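Local structure of putative sensory box/GGDEF family protein (Vibrio parahaemolyticus, 3LID) at residues 28-33 with 180-185; 186-191 with 273-278; 194-199 with 258-263; 246-251 with 264-269. The protein probably senses extracellular signals through this PDC-fold domain and, as a whole protein, probably makes cyclic di-GMP from two GTP. All blocks are in the same frame, centred on the assembly; numbering follows the deposited sequence.

Contact 1 (28-33 with 180-185)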
# COMPACT_ATOMS: atom_id res chain seq x y z
N ARG A 28 -5.90 -12.34 4.34
CA ARG A 28 -7.26 -12.26 3.81
C ARG A 28 -7.78 -10.80 3.78
O ARG A 28 -8.51 -10.41 2.85
CB ARG A 28 -8.20 -13.13 4.68
CG ARG A 28 -7.96 -14.65 4.34
CD ARG A 28 -9.02 -15.54 5.04
NE ARG A 28 -8.96 -15.48 6.47
CZ ARG A 28 -8.39 -16.39 7.24
NH1 ARG A 28 -7.75 -17.44 6.74
NH2 ARG A 28 -8.47 -16.22 8.54
N GLU A 29 -7.42 -10.03 4.78
CA GLU A 29 -7.83 -8.60 4.79
C GLU A 29 -7.19 -7.83 3.60
O GLU A 29 -7.91 -7.07 2.89
CB GLU A 29 -7.48 -7.89 6.07
CG GLU A 29 -8.27 -8.53 7.28
CD GLU A 29 -8.46 -7.56 8.41
OE1 GLU A 29 -7.46 -7.09 8.95
OE2 GLU A 29 -9.63 -7.33 8.77
N TYR A 30 -5.91 -8.06 3.34
CA TYR A 30 -5.30 -7.44 2.14
C TYR A 30 -5.96 -7.93 0.88
O TYR A 30 -6.13 -7.13 -0.07
CB TYR A 30 -3.77 -7.66 2.05
CG TYR A 30 -3.02 -6.68 2.92
CD1 TYR A 30 -2.70 -7.01 4.25
CD2 TYR A 30 -2.59 -5.41 2.44
CE1 TYR A 30 -2.00 -6.08 5.09
CE2 TYR A 30 -1.88 -4.56 3.25
CZ TYR A 30 -1.57 -4.88 4.55
OH TYR A 30 -0.88 -3.96 5.37
N ASN A 31 -6.27 -9.23 0.78
CA ASN A 31 -6.97 -9.67 -0.43
C ASN A 31 -8.30 -8.97 -0.61
O ASN A 31 -8.69 -8.61 -1.76
CB ASN A 31 -7.27 -11.17 -0.35
CG ASN A 31 -6.01 -12.06 -0.37
OD1 ASN A 31 -4.93 -11.73 -0.89
ND2 ASN A 31 -6.16 -13.21 0.25
N ASN A 32 -9.01 -8.75 0.49
CA ASN A 32 -10.28 -8.02 0.40
C ASN A 32 -10.07 -6.56 -0.01
O ASN A 32 -10.80 -5.97 -0.84
CB ASN A 32 -11.07 -8.09 1.71
CG ASN A 32 -11.85 -9.41 1.79
OD1 ASN A 32 -11.72 -10.22 0.87
ND2 ASN A 32 -12.57 -9.66 2.89
N ILE A 33 -9.07 -5.96 0.57
CA ILE A 33 -8.76 -4.57 0.16
C ILE A 33 -8.46 -4.52 -1.38
O ILE A 33 -8.90 -3.61 -2.11
CB ILE A 33 -7.54 -4.02 0.95
CG1 ILE A 33 -7.91 -3.76 2.43
CG2 ILE A 33 -6.94 -2.73 0.28
CD1 ILE A 33 -8.89 -2.61 2.62
N LEU A 180 -4.16 0.59 9.32
CA LEU A 180 -5.49 -0.05 9.44
C LEU A 180 -5.33 -1.54 9.76
O LEU A 180 -6.11 -2.08 10.57
CB LEU A 180 -6.26 0.11 8.09
CG LEU A 180 -7.65 -0.47 7.96
CD1 LEU A 180 -8.61 0.38 8.84
CD2 LEU A 180 -8.08 -0.48 6.49
N LEU A 181 -4.36 -2.21 9.14
CA LEU A 181 -4.40 -3.66 9.06
C LEU A 181 -3.33 -4.35 9.91
O LEU A 181 -3.46 -5.57 10.18
CB LEU A 181 -4.29 -4.17 7.63
CG LEU A 181 -5.42 -3.66 6.73
CD1 LEU A 181 -5.18 -4.21 5.32
CD2 LEU A 181 -6.70 -4.09 7.32
N ASN A 182 -2.25 -3.67 10.20
CA ASN A 182 -1.03 -4.43 10.60
C ASN A 182 -0.86 -4.59 12.12
O ASN A 182 0.18 -5.12 12.55
CB ASN A 182 0.24 -3.82 10.07
CG ASN A 182 0.34 -3.90 8.58
OD1 ASN A 182 -0.52 -4.52 7.92
ND2 ASN A 182 1.32 -3.15 8.01
N TYR A 183 -1.84 -4.18 12.89
CA TYR A 183 -1.79 -4.54 14.35
C TYR A 183 -3.06 -5.22 14.73
O TYR A 183 -4.16 -4.77 14.35
CB TYR A 183 -1.60 -3.26 15.16
CG TYR A 183 -1.61 -3.61 16.62
CD1 TYR A 183 -0.58 -4.39 17.15
CD2 TYR A 183 -2.64 -3.20 17.43
CE1 TYR A 183 -0.60 -4.77 18.55
CE2 TYR A 183 -2.67 -3.55 18.82
CZ TYR A 183 -1.64 -4.34 19.33
OH TYR A 183 -1.67 -4.74 20.67
N SER A 184 -2.94 -6.32 15.48
CA SER A 184 -4.10 -7.06 15.95
C SER A 184 -4.19 -6.91 17.46
O SER A 184 -3.32 -7.37 18.17
CB SER A 184 -3.94 -8.55 15.68
OG SER A 184 -4.95 -9.28 16.36
N PRO A 185 -5.24 -6.26 17.94
CA PRO A 185 -5.28 -6.03 19.36
C PRO A 185 -5.56 -7.36 20.07
O PRO A 185 -5.05 -7.59 21.17
CB PRO A 185 -6.42 -5.01 19.54
CG PRO A 185 -7.40 -5.27 18.33
CD PRO A 185 -6.42 -5.72 17.19
O HOH W 1 -5.18 -7.59 9.89
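The phenol ring of Y30 lies under one branch of L181 and points its hydroxyl at the amide of N182, so two consecutive residues hold one side chain by face and by edge. L181 CD1 sits over the middle of the ring, 3.6 Å from the centroid of Y30 and only 8° off the ring normal, a CH-pi contact with all six ring carbons at similar range. At the rim, Y30 OH donates to N182 OD1 at 2.6 Å; the ring and amide planes are 34° apart, and the hydroxyl is tilted out of the carbonyl plane. This short bond fixes the direction of the hydroxyl and gives the buried amide oxygen a partner. N182 is the first residue past helix 174-181, and its backbone bonds to I191 of the next strand. The contact thus seats the long N-terminal helix 9-45 of the PDC-fold sensor domain against the link between helix 174-181 and the short strand 183-184 of the smaller sheet. L181 CG lies anti to its carbonyl carbon (chi1 -60°) with the chain extended beyond, which spreads CD1 over the Y30 ring and puts L181 CD2 3.5 Å from E29 OE1. The same carboxylate oxygen takes a hydrogen from a water, which also donates to L181 O at 2.7 Å and so ties E29 to the last turn of the helix. One helical turn further on, I33 CG1 comes to 4.0 Å from L181 CD1. F255 meets the Y30 ring edge-to-face, and L193 of strand 189-195 touches both Y30 and N182.

Contact 2 (186-191 with 273-278)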
# COMPACT_ATOMS: atom_id res chain seq x y z
N VAL A 186 -6.32 -8.25 19.45
CA VAL A 186 -6.68 -9.46 20.15
C VAL A 186 -5.47 -10.38 20.34
O VAL A 186 -5.22 -10.84 21.47
CB VAL A 186 -7.86 -10.18 19.55
CG1 VAL A 186 -8.23 -11.31 20.46
CG2 VAL A 186 -9.08 -9.21 19.44
N ARG A 187 -4.69 -10.60 19.28
CA ARG A 187 -3.47 -11.42 19.43
C ARG A 187 -2.21 -10.64 19.81
O ARG A 187 -1.21 -11.25 20.08
CB ARG A 187 -3.19 -12.29 18.20
CG ARG A 187 -4.30 -13.24 17.84
CD ARG A 187 -3.82 -14.16 16.70
NE ARG A 187 -4.80 -15.10 16.11
CZ ARG A 187 -5.01 -16.30 16.62
NH1 ARG A 187 -4.39 -16.68 17.75
NH2 ARG A 187 -5.86 -17.13 16.07
N ASP A 188 -2.30 -9.31 19.82
CA ASP A 188 -1.18 -8.41 20.13
C ASP A 188 0.01 -8.76 19.27
O ASP A 188 1.11 -8.99 19.77
CB ASP A 188 -0.83 -8.44 21.64
CG ASP A 188 0.27 -7.46 22.02
OD1 ASP A 188 0.24 -6.33 21.50
OD2 ASP A 188 1.17 -7.80 22.84
N PHE A 189 -0.18 -8.77 17.95
CA PHE A 189 0.94 -8.91 17.09
C PHE A 189 1.05 -7.68 16.12
O PHE A 189 0.02 -7.18 15.67
CB PHE A 189 0.70 -10.10 16.16
CG PHE A 189 0.95 -11.44 16.77
CD1 PHE A 189 2.14 -11.71 17.45
CD2 PHE A 189 0.00 -12.44 16.61
CE1 PHE A 189 2.36 -13.04 17.95
CE2 PHE A 189 0.22 -13.76 17.13
CZ PHE A 189 1.39 -14.04 17.76
N HIS A 190 2.28 -7.30 15.82
CA HIS A 190 2.56 -6.30 14.75
C HIS A 190 3.02 -6.99 13.49
O HIS A 190 3.98 -7.74 13.51
CB HIS A 190 3.60 -5.33 15.21
CG HIS A 190 3.13 -4.43 16.32
ND1 HIS A 190 2.51 -3.22 16.09
CD2 HIS A 190 3.20 -4.57 17.68
CE1 HIS A 190 2.23 -2.63 17.25
NE2 HIS A 190 2.63 -3.44 18.23
N ILE A 191 2.36 -6.71 12.36
CA ILE A 191 2.84 -7.36 11.15
C ILE A 191 3.69 -6.35 10.42
O ILE A 191 3.27 -5.20 10.27
CB ILE A 191 1.66 -7.86 10.30
CG1 ILE A 191 0.92 -8.95 11.06
CG2 ILE A 191 2.14 -8.25 8.80
CD1 ILE A 191 -0.19 -9.54 10.33
N SER A 273 8.86 -14.01 26.01
CA SER A 273 8.70 -14.27 27.47
C SER A 273 7.38 -13.70 28.00
O SER A 273 6.57 -14.40 28.64
CB SER A 273 9.83 -13.61 28.26
OG SER A 273 11.08 -13.96 27.72
N LYS A 274 7.19 -12.42 27.74
CA LYS A 274 6.00 -11.70 28.18
C LYS A 274 4.64 -12.29 27.73
O LYS A 274 3.71 -12.39 28.54
CB LYS A 274 6.16 -10.23 27.85
CG LYS A 274 7.63 -9.85 27.81
CD LYS A 274 7.91 -8.33 27.89
CE LYS A 274 9.32 -8.05 28.49
NZ LYS A 274 9.83 -6.63 28.36
N ARG A 275 4.48 -12.71 26.48
CA ARG A 275 3.16 -13.31 26.15
C ARG A 275 2.89 -14.61 26.91
O ARG A 275 1.81 -15.22 26.77
CB ARG A 275 2.94 -13.57 24.66
CG ARG A 275 3.70 -12.65 23.76
CD ARG A 275 3.56 -13.16 22.28
NE ARG A 275 2.28 -13.76 21.92
CZ ARG A 275 1.29 -13.06 21.37
NH1 ARG A 275 1.43 -11.74 21.20
NH2 ARG A 275 0.16 -13.67 21.02
N ALA A 276 3.86 -15.06 27.71
CA ALA A 276 3.56 -16.14 28.63
C ALA A 276 2.48 -15.61 29.59
O ALA A 276 1.52 -16.30 29.95
CB ALA A 276 4.83 -16.60 29.40
N THR A 277 2.62 -14.35 29.97
CA THR A 277 1.69 -13.80 30.94
C THR A 277 0.25 -13.60 30.37
O THR A 277 -0.71 -13.65 31.11
CB THR A 277 2.28 -12.54 31.62
OG1 THR A 277 2.81 -11.66 30.63
CG2 THR A 277 3.41 -12.94 32.57
N ARG A 278 0.13 -13.48 29.04
CA ARG A 278 -1.13 -13.02 28.41
C ARG A 278 -2.44 -13.49 29.02
O ARG A 278 -2.68 -14.68 29.13
CB ARG A 278 -1.13 -13.37 26.92
CG ARG A 278 -0.29 -12.42 26.09
CD ARG A 278 -0.29 -12.79 24.61
NE ARG A 278 -1.62 -12.90 24.01
CZ ARG A 278 -2.41 -11.88 23.70
NH1 ARG A 278 -2.04 -10.64 23.97
NH2 ARG A 278 -3.59 -12.10 23.12
O HOH W 2 3.74 -9.67 22.06
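The guanidinium of R275 lies flat on the ring of F189, planes 7° apart and centres 4.1 Å apart, while its outer edge grips the backbone carbonyl of R187. Both terminal nitrogens, R275 NH1 and NH2, donate to R187 O at 2.9 Å, and that oxygen lies in the guanidinium plane. The end-on fork and the stack together fix the rotation of the group. The cation-pi contact is off-centre. A bend at chi3 of R275 (35°) lays the guanidinium flat on F189 with NH1 and NH2 facing R187 O, and CD of R278 covers the guanidinium face opposite F189, making this the tight part of the contact. D188 and F189 both face S184, a G1 beta bulge in the turn joining strands 183-184 and 189-195; the arginines arrive from the segment following helix 269-274, near the C-terminal end of the modelled chain. E18 of helix 9-45 forms a salt bridge with R275 NH2, so the N-terminal helix shares in holding the same group. Toward the surface the fit is looser. R278 NH2 donates to V186 O at 2.6 Å, with an N-H...O angle of 137° and the acceptor tilted out of the guanidinium plane, and R278 NH1 comes to 3.4 Å from D188 CB. The D188 carboxylate stays beyond salt-bridge range of both arginines, D188 OD2 lying 4.3 Å from R275 NH1; a water spans that gap with long bonds to both atoms, while D188 OD1 is hydrogen-bonded to the hydroxyl of Y183.

Contact 3 (194-199 with 258-263). With EDO (1,2-ethanediol), chain H.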
# COMPACT_ATOMS: atom_id res chain seq x y z
N VAL A 194 7.55 -6.57 4.21
CA VAL A 194 8.86 -6.66 3.58
C VAL A 194 8.69 -6.93 2.17
O VAL A 194 8.03 -7.91 1.75
CB VAL A 194 9.71 -7.82 4.28
CG1 VAL A 194 11.05 -7.93 3.57
CG2 VAL A 194 9.93 -7.42 5.72
N LYS A 195 9.32 -6.11 1.30
CA LYS A 195 9.15 -6.30 -0.11
C LYS A 195 9.97 -7.44 -0.67
O LYS A 195 10.84 -7.99 0.01
CB LYS A 195 9.66 -5.02 -0.85
CG LYS A 195 8.68 -3.86 -0.48
CD LYS A 195 9.01 -2.69 -1.50
CE LYS A 195 10.40 -2.12 -1.12
NZ LYS A 195 10.73 -0.90 -2.12
N HIS A 196 9.71 -7.75 -1.91
CA HIS A 196 10.42 -8.82 -2.62
C HIS A 196 11.93 -8.59 -2.61
O HIS A 196 12.77 -9.57 -2.62
CB HIS A 196 9.88 -8.78 -4.05
CG HIS A 196 10.56 -9.70 -4.99
ND1 HIS A 196 10.59 -11.07 -4.79
CD2 HIS A 196 11.21 -9.46 -6.16
CE1 HIS A 196 11.26 -11.63 -5.78
NE2 HIS A 196 11.64 -10.69 -6.62
N LYS A 197 12.31 -7.30 -2.63
CA LYS A 197 13.75 -6.92 -2.54
C LYS A 197 14.34 -6.97 -1.15
O LYS A 197 15.54 -6.71 -1.03
CB LYS A 197 13.96 -5.49 -3.00
CG LYS A 197 13.29 -4.44 -1.92
CD LYS A 197 13.76 -3.20 -2.95
CE LYS A 197 13.65 -3.52 -4.40
NZ LYS A 197 14.81 -3.11 -5.45
N GLY A 198 13.57 -7.29 -0.11
CA GLY A 198 14.10 -7.42 1.25
C GLY A 198 13.99 -6.23 2.18
O GLY A 198 14.16 -6.32 3.37
N PHE A 199 13.59 -5.05 1.62
CA PHE A 199 13.51 -3.89 2.45
C PHE A 199 12.11 -3.72 3.03
O PHE A 199 11.13 -4.22 2.44
CB PHE A 199 13.87 -2.64 1.59
CG PHE A 199 15.35 -2.58 1.25
CD1 PHE A 199 16.24 -2.21 2.25
CD2 PHE A 199 15.77 -2.87 -0.01
CE1 PHE A 199 17.64 -2.16 1.92
CE2 PHE A 199 17.19 -2.83 -0.34
CZ PHE A 199 18.04 -2.45 0.69
N ASN A 258 2.12 -8.64 -9.50
CA ASN A 258 2.61 -9.98 -9.67
C ASN A 258 3.81 -10.36 -8.75
O ASN A 258 4.20 -11.55 -8.70
CB ASN A 258 2.93 -10.24 -11.17
CG ASN A 258 3.82 -9.21 -11.76
OD1 ASN A 258 4.79 -8.74 -11.13
ND2 ASN A 258 3.49 -8.79 -13.00
N GLU A 259 4.39 -9.40 -8.03
CA GLU A 259 5.51 -9.69 -7.15
C GLU A 259 4.96 -9.97 -5.76
O GLU A 259 3.94 -9.35 -5.34
CB GLU A 259 6.35 -8.40 -7.08
CG GLU A 259 7.59 -8.38 -6.28
CD GLU A 259 8.34 -7.04 -6.57
OE1 GLU A 259 8.36 -6.13 -5.68
OE2 GLU A 259 8.85 -6.93 -7.72
N PRO A 260 5.63 -10.80 -4.98
CA PRO A 260 5.16 -11.04 -3.63
C PRO A 260 5.45 -9.90 -2.66
O PRO A 260 6.43 -9.16 -2.82
CB PRO A 260 5.93 -12.31 -3.18
CG PRO A 260 7.17 -12.24 -3.98
CD PRO A 260 6.81 -11.65 -5.32
N LEU A 261 4.59 -9.81 -1.65
CA LEU A 261 4.76 -8.92 -0.51
C LEU A 261 4.82 -9.85 0.69
O LEU A 261 3.97 -10.73 0.82
CB LEU A 261 3.53 -7.99 -0.34
CG LEU A 261 3.71 -7.00 0.83
CD1 LEU A 261 4.88 -6.04 0.66
CD2 LEU A 261 2.38 -6.17 0.82
N HIS A 262 5.82 -9.70 1.52
CA HIS A 262 5.97 -10.70 2.64
C HIS A 262 5.50 -10.10 3.92
O HIS A 262 5.83 -8.96 4.26
CB HIS A 262 7.47 -11.07 2.77
CG HIS A 262 8.05 -11.56 1.49
ND1 HIS A 262 7.64 -12.73 0.88
CD2 HIS A 262 9.05 -11.06 0.70
CE1 HIS A 262 8.34 -12.94 -0.22
NE2 HIS A 262 9.22 -11.96 -0.35
N LEU A 263 4.66 -10.83 4.64
CA LEU A 263 4.12 -10.31 5.88
C LEU A 263 4.92 -11.06 6.97
O LEU A 263 5.04 -12.28 6.93
CB LEU A 263 2.64 -10.70 6.05
CG LEU A 263 1.62 -9.83 5.25
CD1 LEU A 263 2.00 -9.66 3.79
CD2 LEU A 263 0.25 -10.57 5.37
C1 EDO H . 10.48 2.43 -0.80
O1 EDO H . 10.95 1.25 -0.04
C2 EDO H . 9.00 2.25 -1.06
O2 EDO H . 8.82 1.19 -2.01
O HOH W 3 7.25 -6.64 -2.83
O HOH W 4 10.48 -12.41 -2.76
O HOH W 5 10.79 -5.22 -4.25
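This is the end of an antiparallel strand pair in the smaller sheet of the sensor domain, where strand 189-195 leaves strand 260-268 and turns back on itself. V194 and H262 form a hydrogen-bonded pair: V194 N donates to H262 O and H262 N to V194 O, both at 2.9 Å, the first nearly straight (174°). Beyond them K195 to G198 make a type I turn, and the strands part. H196 swings across E259 there, H196 CB 3.2 Å from E259 CG, with ring and carboxylate planes 30° apart. CG of H196 is anti to the backbone N (chi1 174°), which brings H196 ND1 to 3.7 Å from P260 CG. Waters bridge the two segments here: one accepts from H196 N and donates to P260 O and E259 OE1, and another joins H196 ND1 to H262 NE2. The other imidazole nitrogen of H262 is bonded to S252, which helps to fix its ring. K195 NZ forms a salt bridge with D212 and donates to both oxygens of a 1,2-ethanediol, 2.8 Å to O2, probably a molecule from the crystallisation liquor. With K195 N bonded to F199 O at 2.9 Å, the chain folds back toward strand 200-202, a tight beta-hairpin connection at the margin of an antiparallel sheet.

Contact 4 (246-251 with 264-269)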
# COMPACT_ATOMS: atom_id res chain seq x y z
N HIS A 246 15.36 -14.72 17.90
CA HIS A 246 14.13 -14.18 17.32
C HIS A 246 13.33 -15.34 16.78
O HIS A 246 13.87 -16.26 16.12
CB HIS A 246 14.47 -13.19 16.16
CG HIS A 246 14.76 -11.81 16.64
ND1 HIS A 246 15.98 -11.45 17.19
CD2 HIS A 246 13.99 -10.70 16.69
CE1 HIS A 246 15.94 -10.18 17.57
NE2 HIS A 246 14.73 -9.71 17.31
N LEU A 247 12.02 -15.26 16.99
CA LEU A 247 11.07 -16.12 16.28
C LEU A 247 10.49 -15.26 15.14
O LEU A 247 10.07 -14.14 15.41
CB LEU A 247 9.90 -16.40 17.19
CG LEU A 247 8.71 -17.03 16.45
CD1 LEU A 247 9.03 -18.41 15.79
CD2 LEU A 247 7.50 -17.12 17.41
N ILE A 248 10.60 -15.74 13.92
CA ILE A 248 10.01 -14.99 12.80
C ILE A 248 8.97 -15.93 12.18
O ILE A 248 9.30 -17.08 11.74
CB ILE A 248 11.05 -14.68 11.76
CG1 ILE A 248 12.14 -13.78 12.38
CG2 ILE A 248 10.40 -13.92 10.56
CD1 ILE A 248 13.18 -13.59 11.47
N ALA A 249 7.72 -15.45 12.10
CA ALA A 249 6.70 -16.13 11.37
C ALA A 249 6.44 -15.31 10.09
O ALA A 249 6.56 -14.08 10.15
CB ALA A 249 5.42 -16.25 12.20
N PHE A 250 6.23 -16.01 8.99
CA PHE A 250 6.19 -15.31 7.70
C PHE A 250 5.15 -15.92 6.79
O PHE A 250 4.77 -17.13 6.88
CB PHE A 250 7.58 -15.38 7.02
CG PHE A 250 8.19 -16.81 7.02
CD1 PHE A 250 7.88 -17.73 6.02
CD2 PHE A 250 9.07 -17.20 8.05
CE1 PHE A 250 8.42 -19.05 6.06
CE2 PHE A 250 9.60 -18.49 8.09
CZ PHE A 250 9.27 -19.39 7.11
N SER A 251 4.63 -15.07 5.90
CA SER A 251 3.74 -15.56 4.89
C SER A 251 3.93 -14.58 3.72
O SER A 251 4.63 -13.56 3.86
CB SER A 251 2.28 -15.60 5.34
OG SER A 251 1.88 -14.25 5.58
N ILE A 264 5.41 -10.30 7.92
CA ILE A 264 6.35 -10.85 8.96
C ILE A 264 5.89 -10.52 10.32
O ILE A 264 5.52 -9.38 10.61
CB ILE A 264 7.71 -10.21 8.75
CG1 ILE A 264 8.25 -10.48 7.32
CG2 ILE A 264 8.75 -10.61 9.86
CD1 ILE A 264 8.51 -11.88 6.98
N ILE A 265 5.98 -11.51 11.24
CA ILE A 265 5.82 -11.24 12.64
C ILE A 265 7.17 -11.68 13.22
O ILE A 265 7.53 -12.83 13.09
CB ILE A 265 4.66 -12.02 13.27
CG1 ILE A 265 3.36 -11.45 12.71
CG2 ILE A 265 4.63 -11.85 14.83
CD1 ILE A 265 2.12 -12.18 13.09
N ASP A 266 7.89 -10.73 13.78
CA ASP A 266 9.27 -10.92 14.28
C ASP A 266 9.24 -10.58 15.76
O ASP A 266 8.98 -9.45 16.14
CB ASP A 266 10.25 -10.05 13.44
CG ASP A 266 11.64 -9.94 14.03
OD1 ASP A 266 11.90 -10.51 15.14
OD2 ASP A 266 12.48 -9.24 13.40
N LEU A 267 9.42 -11.59 16.64
CA LEU A 267 9.42 -11.33 18.09
C LEU A 267 10.77 -11.81 18.68
O LEU A 267 11.27 -12.91 18.36
CB LEU A 267 8.36 -12.19 18.75
CG LEU A 267 6.96 -11.74 18.33
CD1 LEU A 267 6.03 -12.93 18.43
CD2 LEU A 267 6.59 -10.61 19.24
N SER A 268 11.40 -10.94 19.46
CA SER A 268 12.67 -11.35 20.14
C SER A 268 12.31 -12.22 21.36
O SER A 268 11.12 -12.31 21.79
CB SER A 268 13.36 -10.11 20.65
OG SER A 268 12.51 -9.53 21.64
N ASN A 269 13.33 -12.87 21.93
CA ASN A 269 13.10 -13.65 23.15
C ASN A 269 12.42 -12.87 24.20
O ASN A 269 11.57 -13.39 24.93
CB ASN A 269 14.42 -14.14 23.74
CG ASN A 269 15.07 -15.16 22.85
OD1 ASN A 269 16.31 -15.23 22.77
ND2 ASN A 269 14.26 -15.94 22.15
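Strands 246-254 and 260-268 form a buried antiparallel beta hairpin within the smaller sheet of the sensor domain, and this contact is the part far from its turn. The axes of segments 246-251 and 264-268 approach to 4.6 Å, at 168°. Backbone bonds pair L247 with L267 and A249 with I265: L247 N to L267 O and A249 N to I265 O are 2.8 Å, L267 N to L247 O and I265 N to A249 O 2.9 Å. Between them, CA-H...O contacts such as I248 CA to I265 O, at 3.3 Å, lend the same carbonyls a second, weaker partner. One face bears L247, A249, I265 and L267, with A249 CB 4.4 Å from I265 CB; helix 9-45 covers this face with A19, and F189 of the neighbouring strand packs on I265 and L267. On the other face I264 works with two branches: I264 CG2 touches I248 CG2 at 3.8 Å, and I264 CD1 touches F250 CB at 3.6 Å. F250 CG sits between the backbone N and the carbonyl carbon (chi1 48°), and the ring packs against R232 and V233 of helix 230-234. At the open end, S268 CB lies over the face of the H246 ring, 4.0 Å from its centroid, while S268 OG caps the start of helix 269-274. D266 OD2 is bonded to the hydroxyl of Y226. The L247, A249, I265, L267 face is wholly apolar, suiting it to burial against helix 9-45, while the other turns polar at H246, D266 and S268, where the strand passes into helix 269-274.

How the contacts relate
All four contacts reach the smaller sheet of the domain. Contacts 1 and 2 follow in series through the turn between strands 183-184 and 189-195; their centres are about 17 Å apart, and Y183 OH meets D188 OD1 at 2.6 Å. Contacts 3 and 4 share strand 260-268, their centres about 16 Å apart, with L263 N probably hydrogen-bonded to S251 O at 2.8 Å. Contact 4 lies nearest contact 2, about 12 Å between centres, where F189 CD1 packs on I265 CG2 at 3.6 Å. Along the chain contacts 3 and 4 interlock, and both are nested in the loop that contact 2 closes. The 1,2-ethanediol is bound at contact 3 by K195 together with D212 and I135 O.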